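Local coordinates for protein peptidylprolyl Isomerase (PDB 6B4P) that probably catalyses the cis-trans isomerisation of peptide bonds preceding proline as an FKBP-type isomerase, at residues E74-R77 / G78-L81; K84-K87 / K88-S92; Y100-N104 / N105-G109. All blocks are in the same frame, centred on the assembly; numbering follows the deposited sequence. Where two conformers were deposited one is given.

Contact 1: residues E74-R77 / G78-L81; sequences EVIR and GWDL
Val75 and Ile76 both press on Trp79, Val75 at CB and Ile76 at the CD1 side of the indole. Val75 brings CG2 within 3.7 Å of Trp79 CB, and the same methyl lies 3.7 Å from Asp80 OD1. Ile76 turns CG1 between its own backbone N and carbonyl carbon (chi1 57°), which carries CD1 obliquely to within 3.7 Å of Trp79 CD1. Ile76 also occupies the N-cap position. Ile76 O accepts Asp80 N (3.2 Å, 162° at the hydrogen) and, weakly, Trp79 N. One residue on, Leu81 N gives Arg77 O an almost straight bond (2.9 Å, 175°), while the Arg77 and Leu81 side chains run side by side.

Farther out, two waters tie Asp80 to the loop: water 1 donates to OD1 and accepts from Glu74 N, and water 2 donates to OD2 and to Val75 O. Gly71 N and Gly73 N bind OD1 and OD2 directly. Trp79 makes edge-to-face stacks with Tyr46 and Phe119. The Arg77 guanidinium bonds to Asp99 O and lies against Tyr100 in a cation-pi contact.

In FKBP relatives the tryptophan of this helix forms the floor of the proline pocket, and Trp79 is probably placed likewise. With backbone N-H groups and waters round Asp80 in the first turn of the helix, its negative charge is probably stabilised.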
loop_
_atom_site.group_PDB
_atom_site.type_symbol
_atom_site.label_atom_id
_atom_site.label_comp_id
_atom_site.label_asym_id
_atom_site.label_seq_id
_atom_site.Cartn_x
_atom_site.Cartn_y
_atom_site.Cartn_z
ATOM N N GLU A 74 6.551 -1.513 -10.703
ATOM C CA GLU A 74 7.287 -2.657 -10.183
ATOM C C GLU A 74 6.682 -3.198 -8.900
ATOM O O GLU A 74 7.211 -4.157 -8.334
ATOM C CB GLU A 74 8.765 -2.301 -9.965
ATOM C CG GLU A 74 9.056 -1.389 -8.796
ATOM C CD GLU A 74 10.552 -1.200 -8.584
ATOM O OE1 GLU A 74 11.348 -1.874 -9.276
ATOM O OE2 GLU A 74 10.937 -0.379 -7.731
ATOM N N VAL A 75 5.589 -2.603 -8.441
ATOM C CA VAL A 75 4.768 -3.110 -7.359
ATOM C C VAL A 75 3.334 -3.153 -7.864
ATOM O O VAL A 75 3.035 -2.693 -8.965
ATOM C CB VAL A 75 4.870 -2.246 -6.085
ATOM C CG1 VAL A 75 6.279 -2.308 -5.497
ATOM C CG2 VAL A 75 4.458 -0.811 -6.396
ATOM N N ILE A 76 2.436 -3.684 -7.034
ATOM C CA ILE A 76 1.041 -3.752 -7.451
ATOM C C ILE A 76 0.490 -2.346 -7.662
ATOM O O ILE A 76 0.932 -1.372 -7.033
ATOM C CB ILE A 76 0.181 -4.537 -6.446
ATOM C CG1 ILE A 76 0.270 -3.945 -5.037
ATOM C CG2 ILE A 76 0.578 -6.016 -6.468
ATOM C CD1 ILE A 76 -0.651 -4.639 -4.035
ATOM N N ARG A 77 -0.491 -2.246 -8.568
ATOM C CA ARG A 77 -1.027 -0.939 -8.944
ATOM C C ARG A 77 -1.579 -0.192 -7.737
ATOM O O ARG A 77 -1.441 1.036 -7.637
ATOM C CB ARG A 77 -2.108 -1.114 -10.009
ATOM C CG ARG A 77 -2.634 0.193 -10.565
ATOM C CD ARG A 77 -3.334 -0.042 -11.891
ATOM N NE ARG A 77 -4.496 -0.918 -11.762
ATOM C CZ ARG A 77 -5.755 -0.495 -11.818
ATOM N NH1 ARG A 77 -6.011 0.793 -12.000
ATOM N NH2 ARG A 77 -6.757 -1.356 -11.696
ATOM N N GLY A 78 -2.216 -0.910 -6.810
ATOM C CA GLY A 78 -2.749 -0.255 -5.627
ATOM C C GLY A 78 -1.681 0.395 -4.770
ATOM O O GLY A 78 -1.952 1.385 -4.085
ATOM N N TRP A 79 -0.458 -0.146 -4.789
ATOM C CA TRP A 79 0.637 0.508 -4.082
ATOM C C TRP A 79 1.163 1.727 -4.838
ATOM O O TRP A 79 1.434 2.763 -4.220
ATOM C CB TRP A 79 1.779 -0.475 -3.838
ATOM C CG TRP A 79 1.647 -1.314 -2.609
ATOM C CD1 TRP A 79 0.492 -1.720 -1.984
ATOM C CD2 TRP A 79 2.721 -1.851 -1.852
ATOM N NE1 TRP A 79 0.805 -2.485 -0.882
ATOM C CE2 TRP A 79 2.168 -2.581 -0.783
ATOM C CE3 TRP A 79 4.118 -1.786 -1.977
ATOM C CZ2 TRP A 79 2.960 -3.238 0.158
ATOM C CZ3 TRP A 79 4.898 -2.449 -1.055
ATOM C CH2 TRP A 79 4.316 -3.164 0.004
ATOM N N ASP A 80 1.335 1.632 -6.161
ATOM C CA ASP A 80 1.759 2.812 -6.912
ATOM C C ASP A 80 0.751 3.944 -6.733
ATOM O O ASP A 80 1.123 5.085 -6.438
ATOM C CB ASP A 80 1.924 2.469 -8.396
ATOM C CG ASP A 80 3.374 2.203 -8.801
ATOM O OD1 ASP A 80 4.317 2.482 -8.027
ATOM O OD2 ASP A 80 3.562 1.703 -9.930
ATOM N N LEU A 81 -0.541 3.646 -6.888
ATOM C CA LEU A 81 -1.546 4.694 -6.727
ATOM C C LEU A 81 -1.682 5.107 -5.272
ATOM O O LEU A 81 -1.834 6.296 -4.961
ATOM C CB LEU A 81 -2.898 4.217 -7.252
ATOM C CG LEU A 81 -3.047 3.980 -8.747
ATOM C CD1 LEU A 81 -4.424 3.412 -9.056
ATOM C CD2 LEU A 81 -2.813 5.283 -9.503
HETATM O O HOH W 1 6.603 0.885 -9.002
HETATM O O HOH W 2 1.985 -0.641 -10.388
#

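Contact 2: residues K84-K87 / K88-S92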
loop_
_atom_site.group_PDB
_atom_site.type_symbol
_atom_site.label_atom_id
_atom_site.label_comp_id
_atom_site.label_asym_id
_atom_site.label_seq_id
_atom_site.Cartn_x
_atom_site.Cartn_y
_atom_site.Cartn_z
ATOM N N LYS A 84 1.408 7.124 -3.907
ATOM C CA LYS A 84 1.397 8.459 -4.505
ATOM C C LYS A 84 0.453 9.401 -3.758
ATOM O O LYS A 84 0.717 10.608 -3.685
ATOM C CB LYS A 84 1.005 8.363 -5.979
ATOM N N SER A 85 -0.639 8.870 -3.187
ATOM C CA SER A 85 -1.621 9.674 -2.465
ATOM C C SER A 85 -1.168 10.062 -1.068
ATOM O O SER A 85 -1.843 10.874 -0.421
ATOM C CB SER A 85 -2.956 8.928 -2.353
ATOM O OG SER A 85 -2.952 7.991 -1.282
ATOM N N MET A 86 -0.057 9.515 -0.589
ATOM C CA MET A 86 0.340 9.672 0.802
ATOM C C MET A 86 1.271 10.858 0.992
ATOM O O MET A 86 2.071 11.199 0.119
ATOM C CB MET A 86 1.021 8.403 1.305
ATOM C CG MET A 86 0.078 7.200 1.354
ATOM S SD MET A 86 0.922 5.708 1.880
ATOM C CE MET A 86 1.179 6.027 3.630
ATOM N N LYS A 87 1.154 11.484 2.154
ATOM C CA LYS A 87 2.099 12.502 2.581
ATOM C C LYS A 87 3.269 11.860 3.320
ATOM O O LYS A 87 3.175 10.744 3.839
ATOM C CB LYS A 87 1.408 13.526 3.475
ATOM C CG LYS A 87 0.290 14.292 2.773
ATOM C CD LYS A 87 -0.445 15.187 3.751
ATOM C CE LYS A 87 -1.613 15.915 3.096
ATOM N NZ LYS A 87 -2.276 16.842 4.061
ATOM N N LYS A 88 4.388 12.583 3.358
ATOM C CA LYS A 88 5.557 12.103 4.085
ATOM C C LYS A 88 5.178 11.765 5.522
ATOM O O LYS A 88 4.558 12.574 6.217
ATOM C CB LYS A 88 6.658 13.160 4.060
ATOM C CG LYS A 88 7.988 12.678 4.610
ATOM C CD LYS A 88 9.079 13.743 4.458
ATOM C CE LYS A 88 9.361 13.989 2.981
ATOM N NZ LYS A 88 10.512 14.924 2.779
ATOM N N GLY A 89 5.539 10.559 5.964
ATOM C CA GLY A 89 5.231 10.130 7.322
ATOM C C GLY A 89 3.826 9.599 7.545
ATOM O O GLY A 89 3.540 9.085 8.641
ATOM N N GLU A 90 2.940 9.695 6.557
ATOM C CA GLU A 90 1.570 9.225 6.721
ATOM C C GLU A 90 1.539 7.724 6.965
ATOM O O GLU A 90 2.317 6.967 6.384
ATOM C CB GLU A 90 0.764 9.588 5.473
ATOM C CG GLU A 90 -0.680 9.094 5.460
ATOM C CD GLU A 90 -1.400 9.571 4.221
ATOM O OE1 GLU A 90 -1.232 10.759 3.863
ATOM O OE2 GLU A 90 -2.114 8.747 3.605
ATOM N N LYS A 91 0.655 7.292 7.862
ATOM C CA LYS A 91 0.315 5.880 7.992
ATOM C C LYS A 91 -1.155 5.743 7.629
ATOM O O LYS A 91 -1.999 6.428 8.211
ATOM C CB LYS A 91 0.579 5.356 9.405
ATOM C CG LYS A 91 0.339 3.847 9.534
ATOM C CD LYS A 91 0.806 3.325 10.896
ATOM C CE LYS A 91 0.472 1.853 11.063
ATOM N NZ LYS A 91 0.838 1.351 12.421
ATOM N N SER A 92 -1.449 4.888 6.655
ATOM C CA SER A 92 -2.812 4.726 6.173
ATOM C C SER A 92 -3.127 3.256 5.977
ATOM O O SER A 92 -2.240 2.405 5.888
ATOM C CB SER A 92 -3.039 5.497 4.873
ATOM O OG SER A 92 -3.114 6.884 5.186
HETATM O O HOH W 3 -2.909 12.086 2.177
#
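A type II beta turn from Lys87 to Glu90 leads the chain from the end of helix 77-84 into strand 91-96. Its closing bond runs from Glu90 N to Lys87 O at 2.9 Å. Gly89, third in the turn, has a positive phi of 82°, a value suited to a residue without a side chain.

The Glu90 side chain closes the turn a second time. With CG anti to the backbone N (chi1 177°) and the chain extended beyond it, the side chain reaches alongside the incoming segment, where Lys87 N meets Glu90 OE1 at 3.0 Å. That bond is nearly straight (176°) but comes from above the carboxylate plane. Water 3 is a second donor to Glu90 OE1, at 2.7 Å, and bridges it to Ser85 O. The other oxygen, Glu90 OE2, takes Ser92 OG on its anti side at 2.6 Å and forms a salt bridge with Lys24 of strand 23-26. Two donors thus grip each oxygen of a buried carboxylate, fixing its rotation.

Met86 crosses this group obliquely, its CG 3.5 Å from Glu90 OE2. Bent at its last torsion, it brings CE close to Glu90 O and rests on Ile121 and Leu123 of strand 117-126. Backbone and side chain of Glu90 together clasp Lys87, within a type II beta turn with glycine in third place that carries the chain from helix 77-84 into the antiparallel FKBP sheet.

Contact 3: residues Y100-N104 / N105-G109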
loop_
_atom_site.group_PDB
_atom_site.type_symbol
_atom_site.label_atom_id
_atom_site.label_comp_id
_atom_site.label_asym_id
_atom_site.label_seq_id
_atom_site.Cartn_x
_atom_site.Cartn_y
_atom_site.Cartn_z
ATOM N N TYR A 100 -6.460 -4.422 -8.484
ATOM C CA TYR A 100 -5.379 -3.494 -8.172
ATOM C C TYR A 100 -4.214 -4.213 -7.509
ATOM O O TYR A 100 -3.272 -3.560 -7.045
ATOM C CB TYR A 100 -5.877 -2.349 -7.273
ATOM C CG TYR A 100 -6.846 -1.406 -7.949
ATOM C CD1 TYR A 100 -6.411 -0.213 -8.510
ATOM C CD2 TYR A 100 -8.198 -1.719 -8.041
ATOM C CE1 TYR A 100 -7.302 0.647 -9.138
ATOM C CE2 TYR A 100 -9.084 -0.868 -8.655
ATOM C CZ TYR A 100 -8.632 0.310 -9.208
ATOM O OH TYR A 100 -9.529 1.151 -9.824
ATOM N N ALA A 101 -4.276 -5.544 -7.423
ATOM C CA ALA A 101 -3.232 -6.317 -6.761
ATOM C C ALA A 101 -2.756 -7.414 -7.709
ATOM O O ALA A 101 -2.219 -7.111 -8.778
ATOM C CB ALA A 101 -3.737 -6.887 -5.431
ATOM N N TYR A 102 -2.963 -8.683 -7.357
ATOM C CA TYR A 102 -2.457 -9.780 -8.172
ATOM C C TYR A 102 -3.527 -10.418 -9.043
ATOM O O TYR A 102 -3.253 -11.427 -9.701
ATOM C CB TYR A 102 -1.778 -10.826 -7.285
ATOM C CG TYR A 102 -0.578 -10.252 -6.564
ATOM C CD1 TYR A 102 -0.648 -9.912 -5.211
ATOM C CD2 TYR A 102 0.613 -10.009 -7.236
ATOM C CE1 TYR A 102 0.443 -9.368 -4.549
ATOM C CE2 TYR A 102 1.711 -9.471 -6.578
ATOM C CZ TYR A 102 1.620 -9.146 -5.239
ATOM O OH TYR A 102 2.698 -8.601 -4.587
ATOM N N GLY A 103 -4.723 -9.838 -9.098
ATOM C CA GLY A 103 -5.716 -10.327 -10.038
ATOM C C GLY A 103 -6.108 -11.757 -9.741
ATOM O O GLY A 103 -6.299 -12.146 -8.583
ATOM N N ASN A 104 -6.231 -12.561 -10.800
ATOM C CA ASN A 104 -6.606 -13.960 -10.630
ATOM C C ASN A 104 -5.442 -14.839 -10.188
ATOM O O ASN A 104 -5.636 -16.048 -10.011
ATOM C CB ASN A 104 -7.210 -14.511 -11.925
ATOM C CG ASN A 104 -8.554 -13.893 -12.244
ATOM O OD1 ASN A 104 -9.308 -13.525 -11.342
ATOM N ND2 ASN A 104 -8.865 -13.780 -13.529
ATOM N N ASN A 105 -4.254 -14.271 -10.000
ATOM C CA ASN A 105 -3.086 -15.066 -9.660
ATOM C C ASN A 105 -3.035 -15.379 -8.168
ATOM O O ASN A 105 -3.442 -14.579 -7.316
ATOM C CB ASN A 105 -1.801 -14.331 -10.043
ATOM C CG ASN A 105 -1.719 -14.017 -11.524
ATOM O OD1 ASN A 105 -1.794 -14.908 -12.367
ATOM N ND2 ASN A 105 -1.563 -12.742 -11.846
ATOM N N ALA A 106 -2.481 -16.544 -7.860
ATOM C CA ALA A 106 -2.029 -16.854 -6.517
ATOM C C ALA A 106 -0.537 -16.560 -6.423
ATOM O O ALA A 106 0.198 -16.667 -7.411
ATOM C CB ALA A 106 -2.283 -18.326 -6.174
ATOM N N ILE A 107 -0.106 -16.162 -5.232
ATOM C CA ILE A 107 1.318 -16.135 -4.907
ATOM C C ILE A 107 1.508 -17.292 -3.939
ATOM O O ILE A 107 1.104 -17.177 -2.773
ATOM C CB ILE A 107 1.758 -14.798 -4.284
ATOM C CG1 ILE A 107 1.344 -13.605 -5.150
ATOM C CG2 ILE A 107 3.258 -14.805 -4.051
ATOM C CD1 ILE A 107 1.878 -13.655 -6.554
ATOM N N PRO A 108 2.044 -18.424 -4.375
ATOM C CA PRO A 108 2.082 -19.609 -3.507
ATOM C C PRO A 108 2.726 -19.308 -2.160
ATOM O O PRO A 108 3.743 -18.619 -2.080
ATOM C CB PRO A 108 2.904 -20.617 -4.322
ATOM C CG PRO A 108 2.652 -20.203 -5.754
ATOM C CD PRO A 108 2.536 -18.713 -5.736
ATOM N N GLY A 109 2.090 -19.802 -1.096
ATOM C CA GLY A 109 2.558 -19.587 0.256
ATOM C C GLY A 109 2.313 -18.202 0.812
ATOM O O GLY A 109 2.729 -17.925 1.944
HETATM O O HOH W 4 -4.924 -12.468 -6.290
#
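Two hydrogen bonds of unequal quality meet at Tyr102 O. Asn105 N donates to Tyr102 O at 3.0 Å with 153° at the hydrogen, closing the type II' turn Tyr102 to Asn105. With Asn105 CG anti to the carbonyl carbon (chi1 -60°), ND2 comes within 3.0 Å of that same Tyr102 O, a weak bond. Gly103, in second position, has the positive phi that a type II' turn requires there. Water 4 bridges Gly103 O (2.7 Å) and Asn105 O (2.8 Å), donating to both.

The apolar part belongs to Tyr102 and Ile107, whose side chains cross at about a right angle. Ile107 CG1 stands over the middle of one ring face, 4.1 Å from the centroid of the Tyr102 ring and 8° off its normal, a CH-pi contact. Over the same face, Ile107 CD1 approaches Tyr102 CD2 at 3.9 Å.

Both segments lie in the long surface loop between strands 91-96 and 117-126, a loop that in FKBP relatives borders the active-site pocket. Tyr102 also packs on Ile111 of the loop and on Leu117, at the start of strand 117-126.

How the contacts relate
The three contacts come in series along the chain, and none nests in or crosses another. Contact 1 closes first, turning the loop after strand 66-69 into helix 77-84. Contact 2 follows almost at once, linking that helix to strand 91-96. Contact 3 closes a turn farther on, in the loop before strand 117-126. Contacts 1 and 3 touch directly: Gly78 N probably bonds to Tyr100 O at 2.9 Å, and Ile76 CG2 lies 3.5 Å from Tyr102 CZ, tying the start of the helix to the long loop. Contacts 2 and 3, with centres about 25 Å apart, lie on opposite sides of the chain's centre and do not meet.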